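PDB 3CNH: hydrolase family protein from Deinococcus radiodurans R1, which is a predicted hydrolase of the haloacid dehalogenase-like superfamily, probably with phosphatase activity. Local coordinates for residues K5-D10 / R96-R101; G13-N18 / E126-F131; H180-V185 / A195-R200. All blocks are in the same frame, centred on the assembly; numbering follows the deposited sequence.

Contact 1 of 3, residues K5-D10 / R96-R101; sequences KALFWD and RDLGQR. With NA (sodium ion), chain C.
L98 fits its CD1 methyl against L7 and the indole edge of W9, bridging two alternate residues of strand 6-9. CD1 lies 4.4 Å from CD2 of L7. On W9 it meets the benzo part of the indole, close to the ring plane, 4.2 Å from CZ2. The contact is small and wholly apolar: strand and helix are joined by hydrocarbon alone, and their backbones stay well apart, with CA of L7 and CA of G99 separated by 9.2 Å. M104 of the neighbouring strand and L194 of helix 187-196 also touch L98, so the leucine belongs to a wider hydrophobic layer on one face of the sheet. Where helix 89-98 runs out, R101 turns back on D97. Its NH1 forms a salt bridge with OD1 of D97, 3.2 Å long; OD1 lies in the guanidinium plane, but the N-H comes from above the carboxylate plane, 49° out of it. R191 is a second partner of D97. Past the end of the strand, D10 binds the sodium ion through OD2 at 2.4 Å, and G12, D166 and two waters are further ligands. A metal-binding aspartate just after a central parallel strand, with helices packed on the sheet, is the arrangement of the Rossmann-like core and active site of haloacid dehalogenase-like hydrolases.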
# COMPACT_ATOMS: atom_id res chain seq x y z
N LYS A 5 2.06 -19.07 -9.51
CA LYS A 5 1.15 -18.53 -10.51
C LYS A 5 0.78 -17.06 -10.30
O LYS A 5 0.24 -16.43 -11.20
CB LYS A 5 -0.16 -19.31 -10.51
CG LYS A 5 -0.05 -20.77 -10.87
CD LYS A 5 -1.44 -21.37 -10.88
N ALA A 6 0.97 -16.53 -9.11
CA ALA A 6 0.61 -15.13 -8.90
C ALA A 6 1.50 -14.49 -7.86
O ALA A 6 1.86 -15.13 -6.90
CB ALA A 6 -0.81 -15.03 -8.45
N LEU A 7 1.85 -13.22 -8.11
CA LEU A 7 2.55 -12.38 -7.11
C LEU A 7 1.62 -11.28 -6.65
O LEU A 7 0.88 -10.68 -7.42
CB LEU A 7 3.84 -11.75 -7.65
CG LEU A 7 5.01 -12.67 -7.98
CD1 LEU A 7 4.75 -13.22 -9.33
CD2 LEU A 7 6.30 -11.84 -7.95
N PHE A 8 1.64 -11.08 -5.33
CA PHE A 8 0.88 -10.05 -4.65
C PHE A 8 1.87 -9.06 -4.06
O PHE A 8 2.79 -9.44 -3.32
CB PHE A 8 0.03 -10.66 -3.53
CG PHE A 8 -1.08 -11.55 -4.03
CD1 PHE A 8 -0.83 -12.86 -4.39
CD2 PHE A 8 -2.37 -11.07 -4.13
CE1 PHE A 8 -1.86 -13.68 -4.85
CE2 PHE A 8 -3.38 -11.89 -4.61
CZ PHE A 8 -3.13 -13.18 -4.96
N TRP A 9 1.66 -7.80 -4.39
CA TRP A 9 2.58 -6.73 -4.03
C TRP A 9 1.99 -5.65 -3.13
O TRP A 9 0.97 -5.06 -3.39
CB TRP A 9 3.11 -5.99 -5.28
CG TRP A 9 3.98 -6.76 -6.20
CD1 TRP A 9 3.60 -7.70 -7.12
CD2 TRP A 9 5.41 -6.67 -6.29
NE1 TRP A 9 4.70 -8.22 -7.75
CE2 TRP A 9 5.83 -7.60 -7.27
CE3 TRP A 9 6.38 -5.93 -5.62
CZ2 TRP A 9 7.16 -7.76 -7.62
CZ3 TRP A 9 7.68 -6.08 -5.98
CH2 TRP A 9 8.07 -7.01 -6.95
N ASP A 10 2.71 -5.45 -2.06
CA ASP A 10 2.54 -4.27 -1.19
C ASP A 10 2.99 -3.12 -2.10
O ASP A 10 3.84 -3.29 -3.01
CB ASP A 10 3.48 -4.49 -0.01
CG ASP A 10 3.52 -3.42 0.98
OD1 ASP A 10 2.53 -2.73 1.16
OD2 ASP A 10 4.61 -3.34 1.66
N ARG A 96 8.20 -4.12 -12.91
CA ARG A 96 7.82 -3.88 -14.32
C ARG A 96 8.32 -5.01 -15.21
O ARG A 96 7.66 -5.45 -16.15
CB ARG A 96 8.32 -2.49 -14.83
CG ARG A 96 7.53 -1.31 -14.24
CD ARG A 96 8.06 0.15 -14.58
NE ARG A 96 7.15 1.16 -13.99
CZ ARG A 96 7.45 2.43 -13.72
NH1 ARG A 96 8.68 2.89 -13.89
NH2 ARG A 96 6.52 3.23 -13.20
N ASP A 97 9.52 -5.48 -14.90
CA ASP A 97 10.13 -6.55 -15.67
C ASP A 97 9.35 -7.85 -15.48
O ASP A 97 8.94 -8.51 -16.42
CB ASP A 97 11.57 -6.75 -15.19
CG ASP A 97 12.30 -7.83 -15.91
OD1 ASP A 97 11.98 -8.11 -17.08
OD2 ASP A 97 13.23 -8.40 -15.30
N LEU A 98 9.15 -8.19 -14.22
CA LEU A 98 8.47 -9.44 -13.86
C LEU A 98 7.03 -9.48 -14.37
O LEU A 98 6.48 -10.54 -14.69
CB LEU A 98 8.47 -9.67 -12.33
CG LEU A 98 9.79 -10.05 -11.68
CD1 LEU A 98 9.65 -10.05 -10.11
CD2 LEU A 98 10.25 -11.41 -12.22
N GLY A 99 6.43 -8.30 -14.46
CA GLY A 99 5.04 -8.20 -14.90
C GLY A 99 4.85 -8.67 -16.34
O GLY A 99 3.74 -8.90 -16.79
N GLN A 100 5.96 -8.80 -17.07
CA GLN A 100 5.90 -9.28 -18.44
C GLN A 100 5.69 -10.78 -18.50
O GLN A 100 5.33 -11.34 -19.54
CB GLN A 100 7.20 -8.97 -19.17
CG GLN A 100 7.52 -7.53 -19.32
CD GLN A 100 8.89 -7.37 -19.94
OE1 GLN A 100 9.92 -7.52 -19.27
NE2 GLN A 100 8.91 -7.09 -21.23
N ARG A 101 5.95 -11.42 -17.37
CA ARG A 101 5.96 -12.90 -17.34
C ARG A 101 5.05 -13.54 -16.32
O ARG A 101 4.83 -14.75 -16.36
CB ARG A 101 7.39 -13.39 -17.11
CG ARG A 101 8.37 -13.04 -18.27
CD ARG A 101 9.79 -13.55 -18.04
NE ARG A 101 10.52 -12.92 -16.94
CZ ARG A 101 10.95 -11.66 -16.95
NH1 ARG A 101 10.74 -10.88 -17.99
NH2 ARG A 101 11.61 -11.17 -15.90
NA NA C . 4.52 -1.55 3.23
O HOH W 1 5.07 0.35 4.48
O HOH W 2 3.54 -2.85 4.78

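Contact 2 of 3, residues G13-N18 / E126-F131; sequences GVLLTN and EFLLAF
A 2.7 Å hydrogen bond from G13 N to L16 O draws together the turn that carries L15 to F127 and L128. The positive phi of G13, 83°, bends the chain into the curl that this bond closes. From it L15 extends with CG beside the backbone N and anti to the carbonyl carbon (chi1 -66°), and a single methyl, CD1, makes both contacts. With L128 the approach is tip to tip, CD1 to CD1 at 4.0 Å. The same methyl comes to the edge of the F127 ring, near its plane, 4.1 Å from CE1. F127 arrives from the opposite direction. All three side chains are buried, and A95 of helix 89-98 touches both L15 and F127, while M104 of strand 103-108 packs on F127 and L128. Farther along the first loop, OG1 of T17 hydrogen-bonds with Q84 and Q86, tying it to the chain just before helix 89-98. A curled loop following the metal-binding end of the first strand and leading into a helical insertion occupies the position of the squiggle and flap of the haloacid dehalogenase fold.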
# COMPACT_ATOMS: atom_id res chain seq x y z
N GLY A 13 6.39 1.39 0.62
CA GLY A 13 7.64 0.85 1.13
C GLY A 13 8.28 -0.22 0.26
O GLY A 13 9.34 -0.76 0.60
N VAL A 14 7.62 -0.49 -0.86
CA VAL A 14 8.09 -1.50 -1.81
C VAL A 14 8.23 -0.89 -3.20
O VAL A 14 9.35 -0.60 -3.67
CB VAL A 14 7.17 -2.74 -1.79
CG1 VAL A 14 7.57 -3.78 -2.82
CG2 VAL A 14 7.19 -3.40 -0.40
N LEU A 15 7.09 -0.62 -3.81
CA LEU A 15 7.06 -0.02 -5.16
C LEU A 15 7.22 1.49 -5.13
O LEU A 15 7.84 2.12 -5.99
CB LEU A 15 5.74 -0.37 -5.86
CG LEU A 15 5.56 -1.86 -6.17
CD1 LEU A 15 4.12 -2.15 -6.63
CD2 LEU A 15 6.60 -2.32 -7.20
N LEU A 16 6.63 2.07 -4.11
CA LEU A 16 6.65 3.52 -3.87
C LEU A 16 6.95 3.75 -2.41
O LEU A 16 6.96 2.83 -1.60
CB LEU A 16 5.28 4.14 -4.17
CG LEU A 16 4.62 3.90 -5.55
CD1 LEU A 16 3.20 4.51 -5.59
CD2 LEU A 16 5.49 4.41 -6.70
N THR A 17 7.19 5.01 -2.10
CA THR A 17 7.30 5.41 -0.70
C THR A 17 5.92 5.19 -0.06
O THR A 17 4.93 4.98 -0.74
CB THR A 17 7.66 6.91 -0.55
OG1 THR A 17 6.69 7.70 -1.25
CG2 THR A 17 9.04 7.18 -1.07
N ASN A 18 5.86 5.21 1.26
CA ASN A 18 4.55 5.20 1.92
C ASN A 18 3.79 6.45 1.51
O ASN A 18 4.39 7.41 1.08
CB ASN A 18 4.69 5.13 3.42
CG ASN A 18 5.22 3.79 3.87
OD1 ASN A 18 4.77 2.77 3.37
ND2 ASN A 18 6.20 3.80 4.74
N GLU A 126 0.14 -0.85 -15.27
CA GLU A 126 0.77 -1.42 -16.43
C GLU A 126 1.25 -2.82 -16.13
O GLU A 126 1.32 -3.67 -17.00
CB GLU A 126 1.94 -0.54 -16.90
CG GLU A 126 1.41 0.80 -17.38
CD GLU A 126 2.51 1.80 -17.75
OE1 GLU A 126 3.69 1.41 -17.88
OE2 GLU A 126 2.16 3.00 -17.92
N PHE A 127 1.51 -3.07 -14.85
CA PHE A 127 2.07 -4.37 -14.45
C PHE A 127 1.31 -5.11 -13.35
O PHE A 127 1.59 -6.28 -13.08
CB PHE A 127 3.57 -4.25 -14.12
CG PHE A 127 3.88 -3.32 -12.98
CD1 PHE A 127 3.91 -3.77 -11.69
CD2 PHE A 127 4.15 -1.98 -13.22
CE1 PHE A 127 4.20 -2.90 -10.64
CE2 PHE A 127 4.45 -1.12 -12.19
CZ PHE A 127 4.47 -1.58 -10.90
N LEU A 128 0.33 -4.43 -12.75
CA LEU A 128 -0.54 -5.04 -11.76
C LEU A 128 -1.93 -5.10 -12.39
O LEU A 128 -2.49 -4.08 -12.81
CB LEU A 128 -0.56 -4.30 -10.42
CG LEU A 128 0.82 -4.13 -9.76
CD1 LEU A 128 0.74 -3.27 -8.47
CD2 LEU A 128 1.46 -5.52 -9.54
N LEU A 129 -2.50 -6.30 -12.35
CA LEU A 129 -3.76 -6.62 -13.03
C LEU A 129 -5.00 -6.22 -12.25
O LEU A 129 -6.07 -6.03 -12.79
CB LEU A 129 -3.80 -8.12 -13.40
CG LEU A 129 -2.59 -8.61 -14.20
CD1 LEU A 129 -2.71 -10.11 -14.30
CD2 LEU A 129 -2.49 -7.92 -15.57
N ALA A 130 -4.84 -6.14 -10.94
CA ALA A 130 -5.92 -5.71 -10.06
C ALA A 130 -5.30 -5.22 -8.78
O ALA A 130 -4.17 -5.57 -8.45
CB ALA A 130 -6.96 -6.79 -9.80
N PHE A 131 -6.07 -4.43 -8.07
CA PHE A 131 -5.60 -3.77 -6.88
C PHE A 131 -6.48 -4.14 -5.70
O PHE A 131 -7.54 -3.56 -5.52
CB PHE A 131 -5.57 -2.26 -7.09
CG PHE A 131 -4.53 -1.82 -8.08
CD1 PHE A 131 -4.78 -1.88 -9.44
CD2 PHE A 131 -3.28 -1.41 -7.64
CE1 PHE A 131 -3.80 -1.52 -10.35
CE2 PHE A 131 -2.29 -1.04 -8.52
CZ PHE A 131 -2.53 -1.13 -9.90

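Contact 3 of 3, residues H180-V185 / A195-R200; sequences HAVQCV and AALGVR
The last strand-helix unit of the parallel sheet, edge strand 180-183 followed by helix 187-196, folds back so that the helix's C-terminal end lies over the start of the strand. L197, at this end, reaches toward the strand with both methyls. CD1 touches CB of H180 at 4.1 Å and CG2 of V182 at 4.4 Å, while CD2 adds a second contact to H180, 4.2 Å from its ND1. The leucine and histidine side chains cross obliquely, and the imidazole is neither stacked nor hydrogen-bonded across the contact. H180 has its CG beside the backbone N (chi1 -64°), which brings the ring across L197 where the contact is partly exposed; V182 is buried further in, where L190 and E193 of the same helix also cover it. Directly after L197 the helix ends in a Schellman motif: G198 takes a positive phi of 91°, and two bonds return into the last turn, one of them from G198 N to A195 O at 2.9 Å. That reversal turns the chain away toward Y102, whose OH is hydrogen-bonded to R200 N and weakly to G198 O. Side chains alternate between the two faces of this edge strand, so A181 points away, against V171 and A174 of helix 168-176, and Q183 likewise packs on L168 and V171. V162 of the adjoining strand also touches both L197 and H180.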
# COMPACT_ATOMS: atom_id res chain seq x y z
N HIS A 180 3.49 -18.27 0.01
CA HIS A 180 4.89 -17.93 0.09
C HIS A 180 4.95 -16.43 0.32
O HIS A 180 4.02 -15.70 0.02
CB HIS A 180 5.61 -18.26 -1.19
CG HIS A 180 5.63 -19.72 -1.48
ND1 HIS A 180 6.46 -20.59 -0.80
CD2 HIS A 180 4.93 -20.47 -2.37
CE1 HIS A 180 6.26 -21.82 -1.25
NE2 HIS A 180 5.33 -21.77 -2.20
N ALA A 181 6.06 -15.98 0.88
CA ALA A 181 6.24 -14.55 1.12
C ALA A 181 7.72 -14.22 1.21
O ALA A 181 8.53 -15.05 1.61
CB ALA A 181 5.50 -14.09 2.39
N VAL A 182 8.04 -13.05 0.72
CA VAL A 182 9.38 -12.47 0.83
C VAL A 182 9.31 -11.06 1.36
O VAL A 182 8.51 -10.27 0.88
CB VAL A 182 10.06 -12.38 -0.54
CG1 VAL A 182 11.47 -11.80 -0.37
CG2 VAL A 182 10.14 -13.79 -1.20
N GLN A 183 10.13 -10.77 2.36
CA GLN A 183 10.25 -9.42 2.89
C GLN A 183 11.13 -8.58 1.98
O GLN A 183 12.27 -8.91 1.73
CB GLN A 183 10.85 -9.41 4.28
CG GLN A 183 10.70 -8.06 4.95
CD GLN A 183 11.21 -8.04 6.37
OE1 GLN A 183 11.65 -9.07 6.89
NE2 GLN A 183 11.14 -6.88 7.04
N CYS A 184 10.59 -7.49 1.47
CA CYS A 184 11.33 -6.62 0.56
C CYS A 184 12.25 -5.68 1.32
O CYS A 184 11.78 -4.87 2.15
CB CYS A 184 10.37 -5.79 -0.29
SG CYS A 184 11.24 -4.67 -1.45
N VAL A 185 13.54 -5.91 1.15
CA VAL A 185 14.60 -5.08 1.73
C VAL A 185 15.18 -4.20 0.63
O VAL A 185 15.30 -2.99 0.77
CB VAL A 185 15.69 -5.92 2.36
CG1 VAL A 185 16.86 -5.04 2.80
CG2 VAL A 185 15.10 -6.66 3.57
N ALA A 195 13.76 -15.48 -7.33
CA ALA A 195 14.36 -16.44 -8.26
C ALA A 195 14.47 -17.80 -7.60
O ALA A 195 14.33 -18.83 -8.24
CB ALA A 195 15.73 -15.96 -8.76
N ALA A 196 14.68 -17.78 -6.28
CA ALA A 196 14.80 -19.04 -5.51
C ALA A 196 13.48 -19.80 -5.51
O ALA A 196 13.45 -21.02 -5.34
CB ALA A 196 15.32 -18.80 -4.09
N LEU A 197 12.39 -19.08 -5.75
CA LEU A 197 11.06 -19.67 -5.81
C LEU A 197 10.65 -19.98 -7.23
O LEU A 197 9.53 -20.42 -7.47
CB LEU A 197 10.01 -18.74 -5.21
CG LEU A 197 10.10 -18.45 -3.72
CD1 LEU A 197 9.01 -17.46 -3.27
CD2 LEU A 197 9.94 -19.77 -2.95
N GLY A 198 11.56 -19.72 -8.15
CA GLY A 198 11.31 -20.01 -9.56
C GLY A 198 10.71 -18.85 -10.33
O GLY A 198 10.34 -18.98 -11.49
N VAL A 199 10.60 -17.72 -9.66
CA VAL A 199 10.06 -16.49 -10.26
C VAL A 199 11.22 -15.68 -10.80
O VAL A 199 11.94 -15.03 -10.06
CB VAL A 199 9.22 -15.68 -9.27
CG1 VAL A 199 8.78 -14.32 -9.84
CG2 VAL A 199 8.03 -16.50 -8.79
N ARG A 200 11.34 -15.68 -12.11
CA ARG A 200 12.46 -15.03 -12.80
C ARG A 200 12.01 -14.10 -13.92
O ARG A 200 12.65 -13.07 -14.15
CB ARG A 200 13.37 -16.11 -13.38
CG ARG A 200 13.67 -17.24 -12.39
CD ARG A 200 14.67 -18.24 -12.95
NE ARG A 200 14.88 -19.36 -12.04
CZ ARG A 200 14.13 -20.45 -12.04
NH1 ARG A 200 14.38 -21.44 -11.20
NH2 ARG A 200 13.12 -20.56 -12.90
OXT ARG A 200 11.04 -14.39 -14.64

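In the fold
From the N terminus, strand 6-9 opens contact 1 and the loop 13-18 directly after it opens contact 2. The chain then makes a run of helices, 22-32 through 74-83, before helix 89-98 returns to the sheet and closes contact 1; contact 2 closes only at 126-131, after strand 103-108 and helix 112-122. The two long loops therefore cross rather than nest, and they touch where R96 packs on F127 and W9 on V14 and L128. Contact 3 follows in series, closing a short loop through helix 187-196. V199 meets L7 and L98, bringing the C terminus against contact 1, while C184 packs on V14 of contact 2.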